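Long-range contact in gamma-hexachlorocyclohexane dehydrochlorinase (Sphingomonas paucimobilis, PDB 3A76), which catalyses two successive dehydrochlorinations of the pollutant lindane (gamma-hexachlorocyclohexane), by way of gamma-pentachlorocyclohexene, to a tetrachlorocyclohexadiene: residues S104-L116 / L128-R140. Residues are numbered along the deposited sequence; the frame is centred on the assembly and turned at random.
Sequences SADKVNGIGDVLL and LIAAVFTDEYERR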
loop_
_atom_site.group_PDB
_atom_site.type_symbol
_atom_site.label_atom_id
_atom_site.label_comp_id
_atom_site.label_asym_id
_atom_site.label_seq_id
_atom_site.Cartn_x
_atom_site.Cartn_y
_atom_site.Cartn_z
ATOM N N SER B 104 18.741 -17.464 -2.746
ATOM C CA SER B 104 18.798 -18.797 -2.181
ATOM C C SER B 104 17.761 -18.881 -1.060
ATOM O O SER B 104 17.114 -17.878 -0.735
ATOM C CB SER B 104 20.205 -19.083 -1.658
ATOM O OG SER B 104 20.578 -18.190 -0.620
ATOM N N ALA B 105 17.607 -20.066 -0.468
ATOM C CA ALA B 105 16.626 -20.272 0.601
ATOM C C ALA B 105 16.756 -19.282 1.775
ATOM O O ALA B 105 15.791 -19.061 2.514
ATOM C CB ALA B 105 16.681 -21.711 1.107
ATOM N N ASP B 106 17.941 -18.696 1.940
ATOM C CA ASP B 106 18.222 -17.825 3.078
ATOM C C ASP B 106 18.674 -16.446 2.622
ATOM O O ASP B 106 19.106 -15.630 3.434
ATOM C CB ASP B 106 19.294 -18.443 4.001
ATOM C CG ASP B 106 18.868 -19.776 4.608
ATOM O OD1 ASP B 106 17.720 -20.214 4.385
ATOM O OD2 ASP B 106 19.691 -20.399 5.319
ATOM N N LYS B 107 18.588 -16.186 1.323
ATOM C CA LYS B 107 18.976 -14.884 0.796
ATOM C C LYS B 107 17.960 -14.355 -0.207
ATOM O O LYS B 107 17.613 -15.052 -1.159
ATOM C CB LYS B 107 20.375 -14.939 0.173
ATOM C CG LYS B 107 21.498 -14.955 1.192
ATOM C CD LYS B 107 22.874 -14.922 0.537
ATOM C CE LYS B 107 23.914 -14.438 1.553
ATOM N NZ LYS B 107 25.306 -14.753 1.128
ATOM N N VAL B 108 17.465 -13.132 0.020
ATOM C CA VAL B 108 16.530 -12.528 -0.927
ATOM C C VAL B 108 16.856 -11.078 -1.221
ATOM O O VAL B 108 17.283 -10.318 -0.338
ATOM C CB VAL B 108 15.009 -12.674 -0.512
ATOM C CG1 VAL B 108 14.732 -14.015 0.153
ATOM C CG2 VAL B 108 14.566 -11.540 0.381
ATOM N N ASN B 109 16.667 -10.699 -2.478
ATOM C CA ASN B 109 16.679 -9.301 -2.835
ATOM C C ASN B 109 15.235 -8.807 -2.856
ATOM O O ASN B 109 14.319 -9.557 -3.186
ATOM C CB ASN B 109 17.370 -9.076 -4.182
ATOM C CG ASN B 109 18.802 -9.628 -4.210
ATOM O OD1 ASN B 109 19.497 -9.683 -3.183
ATOM N ND2 ASN B 109 19.244 -10.042 -5.393
ATOM N N GLY B 110 15.033 -7.557 -2.460
ATOM C CA GLY B 110 13.713 -6.969 -2.504
ATOM C C GLY B 110 13.767 -5.602 -3.105
ATOM O O GLY B 110 14.753 -4.883 -2.942
ATOM N N ILE B 111 12.723 -5.262 -3.850
ATOM C CA ILE B 111 12.428 -3.859 -4.182
ATOM C C ILE B 111 11.053 -3.488 -3.594
ATOM O O ILE B 111 10.182 -4.340 -3.432
ATOM C CB ILE B 111 12.463 -3.543 -5.713
ATOM C CG1 ILE B 111 11.800 -4.660 -6.518
ATOM C CG2 ILE B 111 13.904 -3.274 -6.203
ATOM C CD1 ILE B 111 11.563 -4.297 -7.957
ATOM N N GLY B 112 10.884 -2.214 -3.276
ATOM C CA GLY B 112 9.638 -1.706 -2.731
ATOM C C GLY B 112 9.534 -0.229 -3.007
ATOM O O GLY B 112 10.535 0.445 -3.260
ATOM N N ASP B 113 8.314 0.276 -2.968
ATOM C CA ASP B 113 8.089 1.695 -3.176
ATOM C C ASP B 113 7.481 2.305 -1.915
ATOM O O ASP B 113 6.740 1.652 -1.210
ATOM C CB ASP B 113 7.187 1.900 -4.388
ATOM C CG ASP B 113 7.851 1.457 -5.676
ATOM O OD1 ASP B 113 8.875 2.092 -6.073
ATOM O OD2 ASP B 113 7.347 0.480 -6.278
ATOM N N VAL B 114 7.814 3.552 -1.609
ATOM C CA VAL B 114 7.220 4.163 -0.426
ATOM C C VAL B 114 6.717 5.538 -0.758
ATOM O O VAL B 114 7.353 6.275 -1.500
ATOM C CB VAL B 114 8.197 4.210 0.811
ATOM C CG1 VAL B 114 9.396 5.144 0.564
ATOM C CG2 VAL B 114 7.440 4.594 2.110
ATOM N N LEU B 115 5.564 5.866 -0.199
ATOM C CA LEU B 115 5.065 7.229 -0.191
ATOM C C LEU B 115 5.122 7.735 1.241
ATOM O O LEU B 115 4.506 7.142 2.156
ATOM C CB LEU B 115 3.642 7.254 -0.749
ATOM C CG LEU B 115 2.925 8.520 -1.234
ATOM C CD1 LEU B 115 1.794 8.884 -0.300
ATOM C CD2 LEU B 115 3.846 9.700 -1.579
ATOM N N LEU B 116 5.882 8.816 1.428
ATOM C CA LEU B 116 6.039 9.464 2.721
ATOM C C LEU B 116 5.395 10.841 2.739
ATOM O O LEU B 116 5.723 11.701 1.912
ATOM C CB LEU B 116 7.526 9.606 3.102
ATOM C CG LEU B 116 7.923 10.364 4.393
ATOM C CD1 LEU B 116 9.260 9.918 4.915
ATOM C CD2 LEU B 116 7.972 11.892 4.199
ATOM N N LEU B 128 5.913 15.765 0.693
ATOM C CA LEU B 128 5.706 14.462 0.086
ATOM C C LEU B 128 7.061 13.944 -0.463
ATOM O O LEU B 128 7.795 14.671 -1.142
ATOM C CB LEU B 128 4.637 14.556 -1.010
ATOM C CG LEU B 128 4.178 13.328 -1.791
ATOM C CD1 LEU B 128 2.783 13.580 -2.330
ATOM C CD2 LEU B 128 5.161 12.962 -2.940
ATOM N N ILE B 129 7.384 12.695 -0.147
ATOM C CA ILE B 129 8.552 12.029 -0.698
ATOM C C ILE B 129 8.123 10.703 -1.348
ATOM O O ILE B 129 7.322 9.955 -0.782
ATOM C CB ILE B 129 9.648 11.814 0.405
ATOM C CG1 ILE B 129 10.225 13.167 0.837
ATOM C CG2 ILE B 129 10.782 10.872 -0.064
ATOM C CD1 ILE B 129 10.961 13.144 2.159
ATOM N N ALA B 130 8.616 10.442 -2.551
ATOM C CA ALA B 130 8.474 9.127 -3.162
ATOM C C ALA B 130 9.862 8.528 -3.250
ATOM O O ALA B 130 10.783 9.147 -3.801
ATOM C CB ALA B 130 7.844 9.222 -4.535
ATOM N N ALA B 131 10.019 7.345 -2.666
ATOM C CA ALA B 131 11.316 6.697 -2.609
ATOM C C ALA B 131 11.257 5.230 -2.983
ATOM O O ALA B 131 10.224 4.590 -2.858
ATOM C CB ALA B 131 11.981 6.892 -1.224
ATOM N N VAL B 132 12.381 4.717 -3.467
ATOM C CA VAL B 132 12.534 3.312 -3.782
ATOM C C VAL B 132 13.450 2.655 -2.745
ATOM O O VAL B 132 14.506 3.218 -2.373
ATOM C CB VAL B 132 13.073 3.129 -5.238
ATOM C CG1 VAL B 132 13.519 1.674 -5.517
ATOM C CG2 VAL B 132 12.011 3.552 -6.232
ATOM N N PHE B 133 13.033 1.483 -2.268
ATOM C CA PHE B 133 13.872 0.648 -1.418
ATOM C C PHE B 133 14.509 -0.489 -2.227
ATOM O O PHE B 133 13.818 -1.193 -2.968
ATOM C CB PHE B 133 13.049 0.065 -0.260
ATOM C CG PHE B 133 12.460 1.108 0.665
ATOM C CD1 PHE B 133 11.134 1.021 1.072
ATOM C CD2 PHE B 133 13.231 2.166 1.133
ATOM C CE1 PHE B 133 10.592 1.971 1.946
ATOM C CE2 PHE B 133 12.691 3.134 1.998
ATOM C CZ PHE B 133 11.375 3.033 2.404
ATOM N N THR B 134 15.830 -0.644 -2.097
ATOM C CA THR B 134 16.549 -1.781 -2.663
ATOM C C THR B 134 17.102 -2.497 -1.444
ATOM O O THR B 134 17.913 -1.944 -0.696
ATOM C CB THR B 134 17.692 -1.348 -3.616
ATOM O OG1 THR B 134 17.218 -0.320 -4.496
ATOM C CG2 THR B 134 18.211 -2.536 -4.460
ATOM N N ASP B 135 16.619 -3.711 -1.223
ATOM C CA ASP B 135 16.857 -4.405 0.021
ATOM C C ASP B 135 17.481 -5.776 -0.200
ATOM O O ASP B 135 17.300 -6.403 -1.257
ATOM C CB ASP B 135 15.534 -4.596 0.788
ATOM C CG ASP B 135 14.888 -3.285 1.214
ATOM O OD1 ASP B 135 13.642 -3.262 1.342
ATOM O OD2 ASP B 135 15.611 -2.295 1.440
ATOM N N GLU B 136 18.202 -6.226 0.824
ATOM C CA GLU B 136 18.653 -7.600 0.928
ATOM C C GLU B 136 18.242 -8.093 2.286
ATOM O O GLU B 136 18.396 -7.374 3.277
ATOM C CB GLU B 136 20.165 -7.685 0.819
ATOM C CG GLU B 136 20.748 -7.348 -0.542
ATOM C CD GLU B 136 22.266 -7.392 -0.508
ATOM O OE1 GLU B 136 22.902 -6.674 -1.299
ATOM O OE2 GLU B 136 22.820 -8.125 0.346
ATOM N N TYR B 137 17.719 -9.313 2.322
ATOM C CA TYR B 137 17.325 -9.973 3.567
ATOM C C TYR B 137 18.123 -11.264 3.768
ATOM O O TYR B 137 18.456 -11.965 2.811
ATOM C CB TYR B 137 15.819 -10.289 3.580
ATOM C CG TYR B 137 14.939 -9.093 3.310
ATOM C CD1 TYR B 137 14.540 -8.770 2.008
ATOM C CD2 TYR B 137 14.516 -8.276 4.353
ATOM C CE1 TYR B 137 13.726 -7.659 1.749
ATOM C CE2 TYR B 137 13.711 -7.165 4.110
ATOM C CZ TYR B 137 13.317 -6.857 2.811
ATOM O OH TYR B 137 12.519 -5.749 2.594
ATOM N N GLU B 138 18.420 -11.577 5.021
ATOM C CA GLU B 138 19.247 -12.728 5.331
ATOM C C GLU B 138 18.643 -13.542 6.458
ATOM O O GLU B 138 18.256 -12.990 7.498
ATOM C CB GLU B 138 20.654 -12.266 5.708
ATOM C CG GLU B 138 21.671 -13.367 5.913
ATOM C CD GLU B 138 23.077 -12.810 5.982
ATOM O OE1 GLU B 138 23.509 -12.149 5.007
ATOM O OE2 GLU B 138 23.743 -13.021 7.015
ATOM N N ARG B 139 18.573 -14.852 6.243
ATOM C CA ARG B 139 18.065 -15.775 7.246
ATOM C C ARG B 139 19.224 -16.476 7.960
ATOM O O ARG B 139 20.012 -17.199 7.336
ATOM C CB ARG B 139 17.145 -16.796 6.590
ATOM C CG ARG B 139 16.263 -17.566 7.552
ATOM C CD ARG B 139 16.190 -18.985 7.063
ATOM N NE ARG B 139 14.840 -19.524 7.022
ATOM C CZ ARG B 139 14.271 -20.013 5.918
ATOM N NH1 ARG B 139 14.928 -20.029 4.761
ATOM N NH2 ARG B 139 13.042 -20.500 5.972
ATOM N N ARG B 140 19.331 -16.237 9.263
ATOM C CA ARG B 140 20.317 -16.903 10.100
ATOM C C ARG B 140 19.605 -17.621 11.233
ATOM O O ARG B 140 19.061 -16.972 12.132
ATOM C CB ARG B 140 21.311 -15.902 10.693
ATOM C CG ARG B 140 22.041 -15.032 9.696
ATOM C CD ARG B 140 22.888 -14.014 10.423
ATOM N NE ARG B 140 23.391 -12.978 9.526
ATOM C CZ ARG B 140 24.168 -11.959 9.899
ATOM N NH1 ARG B 140 24.552 -11.808 11.163
ATOM N NH2 ARG B 140 24.556 -11.075 8.993
HETATM O O HOH W 1 8.473 4.976 -4.964
#
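Val108 and Tyr137, Gly110 and Asp135, Gly112 and Phe133, Val114 and Ala131, and Leu116 and Ile129 are five successive hydrogen-bonded pairs, each closed by two backbone bonds, which defines strands 107-116 and 128-140 as neighbours in an antiparallel hairpin; their axes come within 4.5 Å. Packing is tight on the face of these pairs. The Phe133 ring leans obliquely on Val114, whose CG1, set between backbone N and carbonyl carbon (chi1 66°), comes 3.4 Å from Phe133 CZ and 3.6 Å from Ala131 CB. Val108 CG2 meets the Tyr137 ring at its edge, 3.2 Å from Tyr137 CD1, and the ring continues past Gly110, where no side chain intervenes. Leu116 CD2 is 3.8 Å from Ile129 CD1, the chains side by side.

On the other face the stretch with Lys107, Asn109, Thr134, Glu136 and Glu138 is looser and largely solvent-facing: Lys107 NZ stays 5.0 Å from Glu138 OE1, too far for a salt bridge, and Asn109 OD1 rests against Glu136 CG. Farther along, the second subunit covers Asp113 and Leu115; a water donates to Asp113 OD1 and Ala131 O, and Lys46 of that subunit salt-bridges the same carboxylate oxygen. In the type I turn Ser104-Lys107, away from the hairpin's own connection, Arg139 NH1 forms a hydrogen-bonded salt bridge (142°) with Asp106 OD1 at 2.8 Å, planes 68° apart; Asp25 holds its NH2.

Within the SnoaL-like barrel, strands 88-102 and 143-158 flank this hairpin. Helix 22-45 packs through Ile33 on Val108 and Tyr137, Arg149 forms a salt bridge with Asp135 and a cation-pi contact with Phe133, and Leu116 reaches His93, the inferred proton acceptor on strand 88-102.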